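3-oxoacyl-[acyl-carrier-protein] synthase, mitochondrial (Arabidopsis thaliana, PDB 2IX4) catalyses the condensation steps of mitochondrial fatty acid synthesis, adding two carbons from malonyl-ACP to acyl chains of 4 to at least 16 carbons. Local coordinates at residues D38-K43 / I210-V215; K113-V118 / D197-V202; T287-D292 / D328-R333; I314-A319 / T347-S352. One frame throughout, in Å; residues are numbered along the deposited sequence.

Interaction 1. Residues D38-K43 / I210-V215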
loop_
_atom_site.group_PDB
_atom_site.type_symbol
_atom_site.label_atom_id
_atom_site.label_comp_id
_atom_site.label_asym_id
_atom_site.label_seq_id
_atom_site.Cartn_x
_atom_site.Cartn_y
_atom_site.Cartn_z
ATOM N N ASP A 38 19.248 15.668 -17.265
ATOM C CA ASP A 38 18.547 16.227 -16.106
ATOM C C ASP A 38 17.425 15.321 -15.605
ATOM O O ASP A 38 17.099 15.316 -14.413
ATOM C CB ASP A 38 17.979 17.612 -16.434
ATOM C CG ASP A 38 19.055 18.681 -16.549
ATOM O OD1 ASP A 38 18.882 19.617 -17.361
ATOM O OD2 ASP A 38 20.073 18.598 -15.830
ATOM N N ASP A 39 16.844 14.551 -16.521
ATOM C CA ASP A 39 15.714 13.676 -16.212
ATOM C C ASP A 39 16.101 12.446 -15.383
ATOM O O ASP A 39 15.230 11.765 -14.837
ATOM C CB ASP A 39 15.012 13.253 -17.506
ATOM C CG ASP A 39 14.502 14.440 -18.313
ATOM O OD1 ASP A 39 14.115 15.465 -17.707
ATOM O OD2 ASP A 39 14.480 14.345 -19.557
ATOM N N LEU A 40 17.401 12.173 -15.286
ATOM C CA LEU A 40 17.914 11.034 -14.521
ATOM C C LEU A 40 17.764 11.225 -13.011
ATOM O O LEU A 40 17.814 10.253 -12.251
ATOM C CB LEU A 40 19.391 10.784 -14.851
ATOM C CG LEU A 40 19.815 10.485 -16.293
ATOM C CD1 LEU A 40 21.321 10.645 -16.435
ATOM C CD2 LEU A 40 19.387 9.096 -16.724
ATOM N N LYS A 41 17.582 12.483 -12.599
ATOM C CA LYS A 41 17.525 12.894 -11.188
ATOM C C LYS A 41 18.822 12.567 -10.442
ATOM O O LYS A 41 18.791 12.179 -9.273
ATOM C CB LYS A 41 16.309 12.289 -10.458
ATOM C CG LYS A 41 14.947 12.526 -11.113
ATOM C CD LYS A 41 14.604 14.008 -11.262
ATOM C CE LYS A 41 13.220 14.200 -11.882
ATOM N NZ LYS A 41 13.043 13.495 -13.208
ATOM N N MET A 42 19.956 12.736 -11.122
ATOM C CA MET A 42 21.263 12.377 -10.570
ATOM C C MET A 42 22.151 13.590 -10.269
ATOM O O MET A 42 23.344 13.580 -10.569
ATOM C CB MET A 42 21.984 11.405 -11.511
ATOM C CG MET A 42 21.414 9.996 -11.506
ATOM S SD MET A 42 22.124 8.936 -12.784
ATOM C CE MET A 42 23.854 8.903 -12.317
ATOM N N LYS A 43 21.572 14.620 -9.654
ATOM C CA LYS A 43 22.315 15.848 -9.331
ATOM C C LYS A 43 23.531 15.617 -8.421
ATOM O O LYS A 43 24.488 16.387 -8.460
ATOM C CB LYS A 43 21.387 16.920 -8.734
ATOM C CG LYS A 43 20.836 16.606 -7.350
ATOM C CD LYS A 43 19.816 17.652 -6.910
ATOM C CE LYS A 43 19.380 17.436 -5.470
ATOM N NZ LYS A 43 18.672 16.138 -5.301
ATOM N N ILE A 210 10.280 8.925 -12.586
ATOM C CA ILE A 210 11.150 9.095 -13.754
ATOM C C ILE A 210 12.556 9.467 -13.293
ATOM O O ILE A 210 12.840 10.623 -12.975
ATOM C CB ILE A 210 10.612 10.116 -14.797
ATOM C CG1 ILE A 210 9.170 9.783 -15.200
ATOM C CG2 ILE A 210 11.527 10.133 -16.034
ATOM C CD1 ILE A 210 8.516 10.822 -16.092
ATOM N N ASP A 211 13.423 8.459 -13.253
ATOM C CA ASP A 211 14.796 8.604 -12.791
ATOM C C ASP A 211 15.616 7.431 -13.307
ATOM O O ASP A 211 15.055 6.450 -13.800
ATOM C CB ASP A 211 14.856 8.670 -11.257
ATOM C CG ASP A 211 14.096 7.532 -10.588
ATOM O OD1 ASP A 211 14.563 6.372 -10.627
ATOM O OD2 ASP A 211 13.026 7.804 -10.011
ATOM N N ALA A 212 16.935 7.536 -13.166
ATOM C CA ALA A 212 17.878 6.565 -13.723
ATOM C C ALA A 212 17.523 5.108 -13.442
ATOM O O ALA A 212 17.385 4.308 -14.371
ATOM C CB ALA A 212 19.281 6.864 -13.229
ATOM N N LEU A 213 17.367 4.773 -12.163
ATOM C CA LEU A 213 17.162 3.385 -11.762
ATOM C C LEU A 213 15.776 2.852 -12.117
ATOM O O LEU A 213 15.628 1.673 -12.439
ATOM C CB LEU A 213 17.464 3.194 -10.271
ATOM C CG LEU A 213 17.732 1.759 -9.811
ATOM C CD1 LEU A 213 18.763 1.060 -10.711
ATOM C CD2 LEU A 213 18.172 1.734 -8.346
ATOM N N SER A 214 14.769 3.722 -12.056
ATOM C CA SER A 214 13.408 3.352 -12.450
ATOM C C SER A 214 13.331 2.997 -13.929
ATOM O O SER A 214 12.784 1.952 -14.293
ATOM C CB SER A 214 12.430 4.482 -12.145
ATOM O OG SER A 214 12.353 4.722 -10.755
ATOM N N VAL A 215 13.887 3.869 -14.770
ATOM C CA VAL A 215 13.947 3.640 -16.213
ATOM C C VAL A 215 14.764 2.385 -16.525
ATOM O O VAL A 215 14.304 1.530 -17.280
ATOM C CB VAL A 215 14.494 4.878 -16.980
ATOM C CG1 VAL A 215 14.618 4.587 -18.465
ATOM C CG2 VAL A 215 13.586 6.091 -16.769
#
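Two bends in the K41 side chain, at chi2 (-59°) and chi4 (-55°), curl it back so that its ammonium reaches the carbonyl of I210. On the way CG passes the CB of D211, and the two side chains cross at about a right angle. NZ then donates to I210 O at 2.9 Å, and a weak bond to D39 O makes the same nitrogen a bridge between two carbonyls. Those oxygens, D39 O and I210 O, lie 3.2 Å apart, and a positive charge bonded to both probably eases their repulsion. With an alanine here, I210 O is likely to lose this donor and the two close oxygens the charge that offsets them. Beside this, A212 N donates to L40 O at 3.0 Å, while the small CB of A212 lets M42 SD approach to 3.5 Å. D211 is the N-cap of the helix that A212 begins: its OD1 accepts from both S214 N and S214 OG on one face of the carboxylate, a fitting place for a short acidic side chain. The contact thus joins the loop after strand 32-34 to the start of helix 212-220, with helix 47-55 lying against M42 and A212, and helix 127-138 against D211.

Interaction 2. Residues K113-V118 / D197-V202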
loop_
_atom_site.group_PDB
_atom_site.type_symbol
_atom_site.label_atom_id
_atom_site.label_comp_id
_atom_site.label_asym_id
_atom_site.label_seq_id
_atom_site.Cartn_x
_atom_site.Cartn_y
_atom_site.Cartn_z
ATOM N N LYS A 113 -14.225 17.418 10.064
ATOM C CA LYS A 113 -12.815 17.035 9.880
ATOM C C LYS A 113 -12.573 15.581 10.282
ATOM O O LYS A 113 -11.861 14.845 9.599
ATOM C CB LYS A 113 -11.909 17.932 10.724
ATOM C CG LYS A 113 -11.642 19.318 10.161
ATOM C CD LYS A 113 -10.668 20.050 11.074
ATOM C CE LYS A 113 -10.204 21.364 10.485
ATOM N NZ LYS A 113 -9.148 21.984 11.335
ATOM N N GLU A 114 -13.177 15.185 11.401
ATOM C CA GLU A 114 -13.086 13.818 11.915
ATOM C C GLU A 114 -13.812 12.810 11.030
ATOM O O GLU A 114 -13.498 11.615 11.057
ATOM C CB GLU A 114 -13.641 13.750 13.340
ATOM C CG GLU A 114 -12.732 14.358 14.398
ATOM C CD GLU A 114 -13.390 14.440 15.767
ATOM O OE1 GLU A 114 -14.407 13.749 16.002
ATOM O OE2 GLU A 114 -12.886 15.204 16.616
ATOM N N ARG A 115 -14.777 13.289 10.249
ATOM C CA ARG A 115 -15.525 12.432 9.322
ATOM C C ARG A 115 -14.945 12.422 7.904
ATOM O O ARG A 115 -15.507 11.797 7.003
ATOM C CB ARG A 115 -17.014 12.811 9.306
ATOM C CG ARG A 115 -17.779 12.425 10.576
ATOM C CD ARG A 115 -17.738 10.911 10.831
ATOM N NE ARG A 115 -18.583 10.160 9.905
ATOM C CZ ARG A 115 -18.592 8.833 9.791
ATOM N NH1 ARG A 115 -17.789 8.088 10.538
ATOM N NH2 ARG A 115 -19.404 8.246 8.923
ATOM N N THR A 116 -13.817 13.108 7.722
ATOM C CA THR A 116 -13.112 13.152 6.439
ATOM C C THR A 116 -11.791 12.392 6.516
ATOM O O THR A 116 -10.946 12.687 7.356
ATOM C CB THR A 116 -12.829 14.606 6.002
ATOM O OG1 THR A 116 -14.044 15.364 6.049
ATOM C CG2 THR A 116 -12.249 14.651 4.581
ATOM N N GLY A 117 -11.616 11.418 5.629
ATOM C CA GLY A 117 -10.372 10.659 5.561
ATOM C C GLY A 117 -9.607 10.860 4.264
ATOM O O GLY A 117 -10.030 11.613 3.377
ATOM N N VAL A 118 -8.469 10.180 4.155
ATOM C CA VAL A 118 -7.599 10.286 2.985
ATOM C C VAL A 118 -7.092 8.899 2.602
ATOM O O VAL A 118 -6.658 8.134 3.466
ATOM C CB VAL A 118 -6.395 11.229 3.248
ATOM C CG1 VAL A 118 -5.614 11.487 1.962
ATOM C CG2 VAL A 118 -6.857 12.559 3.847
ATOM N N ASP A 197 -17.303 4.306 7.875
ATOM C CA ASP A 197 -16.017 4.710 8.458
ATOM C C ASP A 197 -15.748 6.203 8.261
ATOM O O ASP A 197 -15.027 6.825 9.046
ATOM C CB ASP A 197 -14.864 3.913 7.836
ATOM C CG ASP A 197 -14.968 2.417 8.098
ATOM O OD1 ASP A 197 -15.108 2.008 9.273
ATOM O OD2 ASP A 197 -14.891 1.644 7.124
ATOM N N ALA A 198 -16.318 6.757 7.192
ATOM C CA ALA A 198 -16.167 8.168 6.842
ATOM C C ALA A 198 -17.366 8.654 6.036
ATOM O O ALA A 198 -18.116 7.852 5.478
ATOM C CB ALA A 198 -14.883 8.382 6.052
ATOM N N ASP A 199 -17.542 9.972 5.985
ATOM C CA ASP A 199 -18.557 10.583 5.136
ATOM C C ASP A 199 -17.940 11.188 3.878
ATOM O O ASP A 199 -18.622 11.340 2.865
ATOM C CB ASP A 199 -19.331 11.658 5.901
ATOM C CG ASP A 199 -20.241 11.079 6.968
ATOM O OD1 ASP A 199 -20.719 9.930 6.809
ATOM O OD2 ASP A 199 -20.484 11.780 7.970
ATOM N N VAL A 200 -16.660 11.552 3.968
ATOM C CA VAL A 200 -15.897 12.136 2.863
ATOM C C VAL A 200 -14.522 11.480 2.813
ATOM O O VAL A 200 -13.875 11.321 3.843
ATOM C CB VAL A 200 -15.695 13.672 3.037
ATOM C CG1 VAL A 200 -14.943 14.261 1.844
ATOM C CG2 VAL A 200 -17.024 14.395 3.234
ATOM N N MET A 201 -14.083 11.098 1.617
ATOM C CA MET A 201 -12.737 10.572 1.427
ATOM C C MET A 201 -12.036 11.280 0.274
ATOM O O MET A 201 -12.586 11.398 -0.827
ATOM C CB MET A 201 -12.756 9.058 1.172
ATOM C CG MET A 201 -13.134 8.194 2.377
ATOM S SD MET A 201 -11.939 8.159 3.731
ATOM C CE MET A 201 -10.558 7.278 2.979
ATOM N N VAL A 202 -10.820 11.747 0.543
ATOM C CA VAL A 202 -9.942 12.307 -0.470
ATOM C C VAL A 202 -9.051 11.163 -0.950
ATOM O O VAL A 202 -8.165 10.717 -0.221
ATOM C CB VAL A 202 -9.096 13.463 0.109
ATOM C CG1 VAL A 202 -8.309 14.157 -0.991
ATOM C CG2 VAL A 202 -9.991 14.467 0.837
#
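Charge pairing comes first: R115 grips D199 side-on, NE donating to OD2 at 3.2 Å and NH2 to OD1 at 3.0 Å. Bends at chi2 and chi3 fold the arginine over so that both nitrogens face the acid, yet the guanidinium and carboxylate planes stand 78° apart, and each oxygen is met from above the carboxylate plane. NH2 also donates to G196 O, and D199 OD1 has a second cation in R1. A methionine in place of R115 would probably leave D199 with less charge compensation and G196 O without this donor. Backbone bonds follow. R115 O accepts from both D199 N, at 2.9 Å, and V200 N, at 3.3 Å; then G117 N pairs with V200 O and V202 N with G117 O. Apolar packing completes the contact. T116 and V200 lie side by side, pointing the same way, with V118 and V202 on the same face. On the other face G117 has only hydrogen where the bent M201 side chain lays SD 3.5 Å from G117 CA; a beta carbon there would collide with that sulfur. These are neighbouring parallel strands, 116-122 and 200-207, in the N-terminal half of the thiolase fold, with helix 181-195 covering M201.

Interaction 3. Residues T287-D292 / D328-R333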
loop_
_atom_site.group_PDB
_atom_site.type_symbol
_atom_site.label_atom_id
_atom_site.label_comp_id
_atom_site.label_asym_id
_atom_site.label_seq_id
_atom_site.Cartn_x
_atom_site.Cartn_y
_atom_site.Cartn_z
ATOM N N THR A 287 4.508 -10.578 -13.813
ATOM C CA THR A 287 4.480 -9.417 -14.712
ATOM C C THR A 287 3.527 -9.569 -15.905
ATOM O O THR A 287 3.023 -8.574 -16.429
ATOM C CB THR A 287 5.899 -9.084 -15.256
ATOM O OG1 THR A 287 6.435 -10.223 -15.943
ATOM C CG2 THR A 287 6.849 -8.679 -14.121
ATOM N N GLN A 288 3.294 -10.810 -16.331
ATOM C CA GLN A 288 2.477 -11.103 -17.515
ATOM C C GLN A 288 1.050 -11.539 -17.170
ATOM O O GLN A 288 0.861 -12.401 -16.309
ATOM C CB GLN A 288 3.130 -12.209 -18.353
ATOM C CG GLN A 288 4.267 -11.755 -19.249
ATOM C CD GLN A 288 4.722 -12.849 -20.202
ATOM O OE1 GLN A 288 3.907 -13.462 -20.899
ATOM N NE2 GLN A 288 6.028 -13.097 -20.239
ATOM N N PRO A 289 0.042 -10.955 -17.852
ATOM C CA PRO A 289 -1.341 -11.432 -17.727
ATOM C C PRO A 289 -1.542 -12.763 -18.461
ATOM O O PRO A 289 -0.745 -13.091 -19.342
ATOM C CB PRO A 289 -2.152 -10.327 -18.408
ATOM C CG PRO A 289 -1.215 -9.718 -19.386
ATOM C CD PRO A 289 0.148 -9.802 -18.767
ATOM N N PRO A 290 -2.601 -13.522 -18.111
ATOM C CA PRO A 290 -2.867 -14.782 -18.815
ATOM C C PRO A 290 -3.396 -14.522 -20.222
ATOM O O PRO A 290 -3.996 -13.476 -20.467
ATOM C CB PRO A 290 -3.955 -15.454 -17.966
ATOM C CG PRO A 290 -4.134 -14.595 -16.749
ATOM C CD PRO A 290 -3.612 -13.248 -17.076
ATOM N N GLU A 291 -3.175 -15.470 -21.130
ATOM C CA GLU A 291 -3.591 -15.338 -22.528
ATOM C C GLU A 291 -5.079 -14.979 -22.670
ATOM O O GLU A 291 -5.440 -14.122 -23.482
ATOM C CB GLU A 291 -3.268 -16.623 -23.304
ATOM C CG GLU A 291 -3.286 -16.471 -24.828
ATOM C CD GLU A 291 -2.952 -17.762 -25.570
ATOM O OE1 GLU A 291 -3.080 -18.859 -24.979
ATOM O OE2 GLU A 291 -2.564 -17.679 -26.758
ATOM N N ASP A 292 -5.925 -15.621 -21.863
ATOM C CA ASP A 292 -7.382 -15.445 -21.940
ATOM C C ASP A 292 -7.912 -14.197 -21.222
ATOM O O ASP A 292 -9.085 -13.847 -21.367
ATOM C CB ASP A 292 -8.109 -16.704 -21.436
ATOM C CG ASP A 292 -7.847 -17.001 -19.954
ATOM O OD1 ASP A 292 -7.112 -16.241 -19.281
ATOM O OD2 ASP A 292 -8.389 -18.013 -19.459
ATOM N N ASP A 328 -2.097 -5.461 -24.219
ATOM C CA ASP A 328 -3.197 -4.785 -24.916
ATOM C C ASP A 328 -4.155 -5.781 -25.564
ATOM O O ASP A 328 -5.374 -5.613 -25.490
ATOM C CB ASP A 328 -2.663 -3.811 -25.972
ATOM C CG ASP A 328 -1.903 -2.639 -25.368
ATOM O OD1 ASP A 328 -1.434 -2.738 -24.215
ATOM O OD2 ASP A 328 -1.769 -1.610 -26.061
ATOM N N ALA A 329 -3.585 -6.809 -26.191
ATOM C CA ALA A 329 -4.348 -7.870 -26.841
ATOM C C ALA A 329 -5.186 -8.660 -25.837
ATOM O O ALA A 329 -6.347 -8.981 -26.106
ATOM C CB ALA A 329 -3.414 -8.800 -27.600
ATOM N N VAL A 330 -4.590 -8.969 -24.688
ATOM C CA VAL A 330 -5.273 -9.689 -23.612
ATOM C C VAL A 330 -6.494 -8.908 -23.122
ATOM O O VAL A 330 -7.581 -9.469 -22.990
ATOM C CB VAL A 330 -4.308 -10.019 -22.439
ATOM C CG1 VAL A 330 -5.073 -10.485 -21.213
ATOM C CG2 VAL A 330 -3.294 -11.080 -22.859
ATOM N N GLU A 331 -6.325 -7.610 -22.879
ATOM C CA GLU A 331 -7.446 -6.785 -22.440
ATOM C C GLU A 331 -8.522 -6.684 -23.525
ATOM O O GLU A 331 -9.712 -6.776 -23.224
ATOM C CB GLU A 331 -6.985 -5.397 -21.991
ATOM C CG GLU A 331 -8.097 -4.581 -21.331
ATOM C CD GLU A 331 -7.651 -3.210 -20.889
ATOM O OE1 GLU A 331 -6.555 -2.773 -21.296
ATOM O OE2 GLU A 331 -8.403 -2.561 -20.127
ATOM N N ALA A 332 -8.101 -6.504 -24.777
ATOM C CA ALA A 332 -9.027 -6.463 -25.911
ATOM C C ALA A 332 -9.866 -7.738 -25.967
ATOM O O ALA A 332 -11.082 -7.684 -26.153
ATOM C CB ALA A 332 -8.265 -6.268 -27.220
ATOM N N ARG A 333 -9.198 -8.877 -25.791
ATOM C CA ARG A 333 -9.842 -10.187 -25.727
ATOM C C ARG A 333 -10.842 -10.246 -24.568
ATOM O O ARG A 333 -11.956 -10.751 -24.720
ATOM C CB ARG A 333 -8.772 -11.265 -25.564
ATOM C CG ARG A 333 -9.130 -12.611 -26.154
ATOM C CD ARG A 333 -7.895 -13.498 -26.288
ATOM N NE ARG A 333 -6.961 -13.010 -27.306
ATOM C CZ ARG A 333 -5.717 -12.598 -27.067
ATOM N NH1 ARG A 333 -5.218 -12.611 -25.837
ATOM N NH2 ARG A 333 -4.959 -12.179 -28.073
#
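V330 directs its CB toward the loop, its two methyl groups straddling the carbonyl oxygen of P290. CG1 comes within 3.3 Å of P290 O and CG2 within 3.5 Å, while CG1 also meets the ring carbon CB of P289 at 4.1 Å. A branched, rigid valine suits this place because its two methyl groups can lie against P290 O while one also reaches P289 CB; the rings of the two consecutive prolines restrict the backbone that presents the oxygen. One helical turn further on, R333 sends its chain out with CG anti to the backbone N (chi1 -151°), then turns at chi3 so that NH1 donates to E291 O at 2.8 Å. The donor lies in the carbonyl plane, but the N-H points somewhat aside, at 134°. The loop, between strand 272-281 and helix 294-307, is thereby held against helix 325-339 in the C-terminal half of the thiolase fold. P289 lies about 8 Å, side chain to side chain, from H320, predicted to be an active-site residue. A329 O of the same helix sits over the centre of one face of the R333 guanidinium, 3.7 Å from its plane. E291 turns its CB away from the helix, and its carboxylate OE2 stays 5.8 Å from R333 NH1.

Interaction 4. Residues I314-A319 / T347-S352. With K (potassium ion), chain D.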
loop_
_atom_site.group_PDB
_atom_site.type_symbol
_atom_site.label_atom_id
_atom_site.label_comp_id
_atom_site.label_asym_id
_atom_site.label_seq_id
_atom_site.Cartn_x
_atom_site.Cartn_y
_atom_site.Cartn_z
ATOM N N ILE A 314 -23.250 -0.317 -20.641
ATOM C CA ILE A 314 -21.991 0.408 -20.463
ATOM C C ILE A 314 -21.644 1.200 -21.721
ATOM O O ILE A 314 -21.460 0.635 -22.799
ATOM C CB ILE A 314 -20.822 -0.534 -20.044
ATOM C CG1 ILE A 314 -21.181 -1.335 -18.783
ATOM C CG2 ILE A 314 -19.522 0.250 -19.841
ATOM C CD1 ILE A 314 -21.636 -0.500 -17.582
ATOM N N ASP A 315 -21.562 2.516 -21.565
ATOM C CA ASP A 315 -21.352 3.418 -22.691
ATOM C C ASP A 315 -19.884 3.560 -23.080
ATOM O O ASP A 315 -19.554 3.550 -24.268
ATOM C CB ASP A 315 -21.956 4.796 -22.394
ATOM C CG ASP A 315 -23.473 4.773 -22.349
ATOM O OD1 ASP A 315 -24.088 3.832 -22.894
ATOM O OD2 ASP A 315 -24.056 5.709 -21.772
ATOM N N TYR A 316 -19.013 3.694 -22.080
ATOM C CA TYR A 316 -17.589 3.940 -22.321
ATOM C C TYR A 316 -16.675 3.115 -21.414
ATOM O O TYR A 316 -16.915 2.998 -20.215
ATOM C CB TYR A 316 -17.263 5.437 -22.188
ATOM C CG TYR A 316 -15.779 5.749 -22.253
ATOM C CD1 TYR A 316 -15.040 5.481 -23.410
ATOM C CD2 TYR A 316 -15.115 6.309 -21.161
ATOM C CE1 TYR A 316 -13.675 5.755 -23.475
ATOM C CE2 TYR A 316 -13.750 6.592 -21.216
ATOM C CZ TYR A 316 -13.038 6.309 -22.378
ATOM O OH TYR A 316 -11.688 6.580 -22.449
ATOM N N VAL A 317 -15.635 2.539 -22.007
ATOM C CA VAL A 317 -14.602 1.836 -21.254
ATOM C C VAL A 317 -13.253 2.517 -21.488
ATOM O O VAL A 317 -12.777 2.600 -22.621
ATOM C CB VAL A 317 -14.524 0.330 -21.632
ATOM C CG1 VAL A 317 -13.302 -0.335 -21.001
ATOM C CG2 VAL A 317 -15.798 -0.400 -21.216
ATOM N N ASN A 318 -12.656 3.033 -20.418
ATOM C CA ASN A 318 -11.281 3.504 -20.476
ATOM C C ASN A 318 -10.365 2.326 -20.160
ATOM O O ASN A 318 -10.230 1.927 -19.002
ATOM C CB ASN A 318 -11.062 4.689 -19.530
ATOM C CG ASN A 318 -9.676 5.303 -19.666
ATOM O OD1 ASN A 318 -8.703 4.782 -19.120
ATOM N ND2 ASN A 318 -9.584 6.423 -20.375
ATOM N N ALA A 319 -9.765 1.756 -21.204
ATOM C CA ALA A 319 -8.939 0.550 -21.087
ATOM C C ALA A 319 -7.629 0.819 -20.357
ATOM O O ALA A 319 -7.154 1.961 -20.317
ATOM C CB ALA A 319 -8.663 -0.035 -22.470
ATOM N N THR A 347 -21.046 -0.897 -30.886
ATOM C CA THR A 347 -21.854 -0.065 -29.992
ATOM C C THR A 347 -21.029 0.467 -28.818
ATOM O O THR A 347 -21.146 1.640 -28.456
ATOM C CB THR A 347 -23.093 -0.828 -29.462
ATOM O OG1 THR A 347 -23.814 -1.401 -30.561
ATOM C CG2 THR A 347 -24.020 0.107 -28.687
ATOM N N LEU A 348 -20.200 -0.396 -28.230
ATOM C CA LEU A 348 -19.353 -0.004 -27.106
ATOM C C LEU A 348 -18.217 0.912 -27.551
ATOM O O LEU A 348 -17.466 0.582 -28.474
ATOM C CB LEU A 348 -18.787 -1.237 -26.381
ATOM C CG LEU A 348 -17.786 -1.006 -25.238
ATOM C CD1 LEU A 348 -18.463 -0.453 -23.981
ATOM C CD2 LEU A 348 -17.030 -2.284 -24.914
ATOM N N ALA A 349 -18.109 2.061 -26.890
ATOM C CA ALA A 349 -16.985 2.967 -27.086
ATOM C C ALA A 349 -15.892 2.625 -26.088
ATOM O O ALA A 349 -16.157 2.498 -24.893
ATOM C CB ALA A 349 -17.424 4.416 -26.916
ATOM N N PHE A 350 -14.669 2.457 -26.579
ATOM C CA PHE A 350 -13.529 2.240 -25.697
ATOM C C PHE A 350 -12.245 2.840 -26.251
ATOM O O PHE A 350 -12.051 2.912 -27.463
ATOM C CB PHE A 350 -13.355 0.754 -25.346
ATOM C CG PHE A 350 -12.959 -0.109 -26.504
ATOM C CD1 PHE A 350 -11.630 -0.462 -26.697
ATOM C CD2 PHE A 350 -13.917 -0.585 -27.394
ATOM C CE1 PHE A 350 -11.257 -1.269 -27.766
ATOM C CE2 PHE A 350 -13.555 -1.391 -28.469
ATOM C CZ PHE A 350 -12.223 -1.732 -28.654
ATOM N N SER A 351 -11.384 3.287 -25.341
ATOM C CA SER A 351 -10.098 3.865 -25.701
ATOM C C SER A 351 -9.116 3.714 -24.553
ATOM O O SER A 351 -9.518 3.473 -23.413
ATOM C CB SER A 351 -10.255 5.348 -26.052
ATOM O OG SER A 351 -10.727 6.090 -24.939
ATOM N N SER A 352 -7.830 3.842 -24.865
ATOM C CA SER A 352 -6.804 4.026 -23.848
ATOM C C SER A 352 -6.196 5.414 -24.000
ATOM O O SER A 352 -5.829 5.819 -25.105
ATOM C CB SER A 352 -5.712 2.971 -23.958
ATOM O OG SER A 352 -4.641 3.292 -23.084
HETATM K K K D . -8.062 2.712 -17.269
HETATM O O HOH W 1 -21.353 3.060 -26.276
HETATM O O HOH W 2 -6.397 4.523 -20.494
#
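Y316 and S351 join hydroxyls across two neighbouring parallel strands, 316-318 and 349-351, at one side of the C-terminal half of the thiolase fold. From CB, 4.1 Å from A349 O, the tyrosine leaves with CG anti to the backbone N (chi1 173°) and runs out over the neighbouring strand. CD1 lies 3.5 Å from A349 O, and CE1 reaches S351 OG at 3.3 Å. At the tip, OH donates to S351 OG at 2.7 Å, the serine oxygen lying at the edge of the ring and near its plane. OH also accepts from N318 ND2, and S351 OG is bonded to P382 O, so these buried polar atoms are satisfied in a chain. A tyrosine suits the place, its flat ring spanning the strands and its hydroxyl linking serine to asparagine. On the other face V317 CB packs against F350 CB, and V317 CG2 against L348 CD1. Backbone bonds tie the strands, V317 N to A349 O and A319 N to S351 O among them. N318, its amide nitrogen on Y316, turns the amide oxygen to the potassium ion. E368, S414 and N415 complete the site; OD1 and the backbone O of N318 each bind the metal at 2.9 Å, and A319 O is a longer ligand at 3.3 Å.

Overall arrangement
Interactions 1, 2 and 4 are buried, whereas interaction 3 lies at the surface and has the smallest buried area. Interactions 2 and 4 are both parallel strand pairs, one in the core sheet of each half of the thiolase fold, their centres about 31 Å apart. Interaction 2 ends in a salt bridge where its strands begin; interaction 4 satisfies its polar groups with hydroxyls, waters and potassium. Interactions 1 and 3 instead hold loops to helices, each using a basic side chain to take a backbone carbonyl. Interactions 3 and 4 touch through E331 and A319, for helix 325-339 follows strand 316-318. Interactions 1 and 2, and T287 of interaction 3, reach the second subunit; no other chain touches interaction 4.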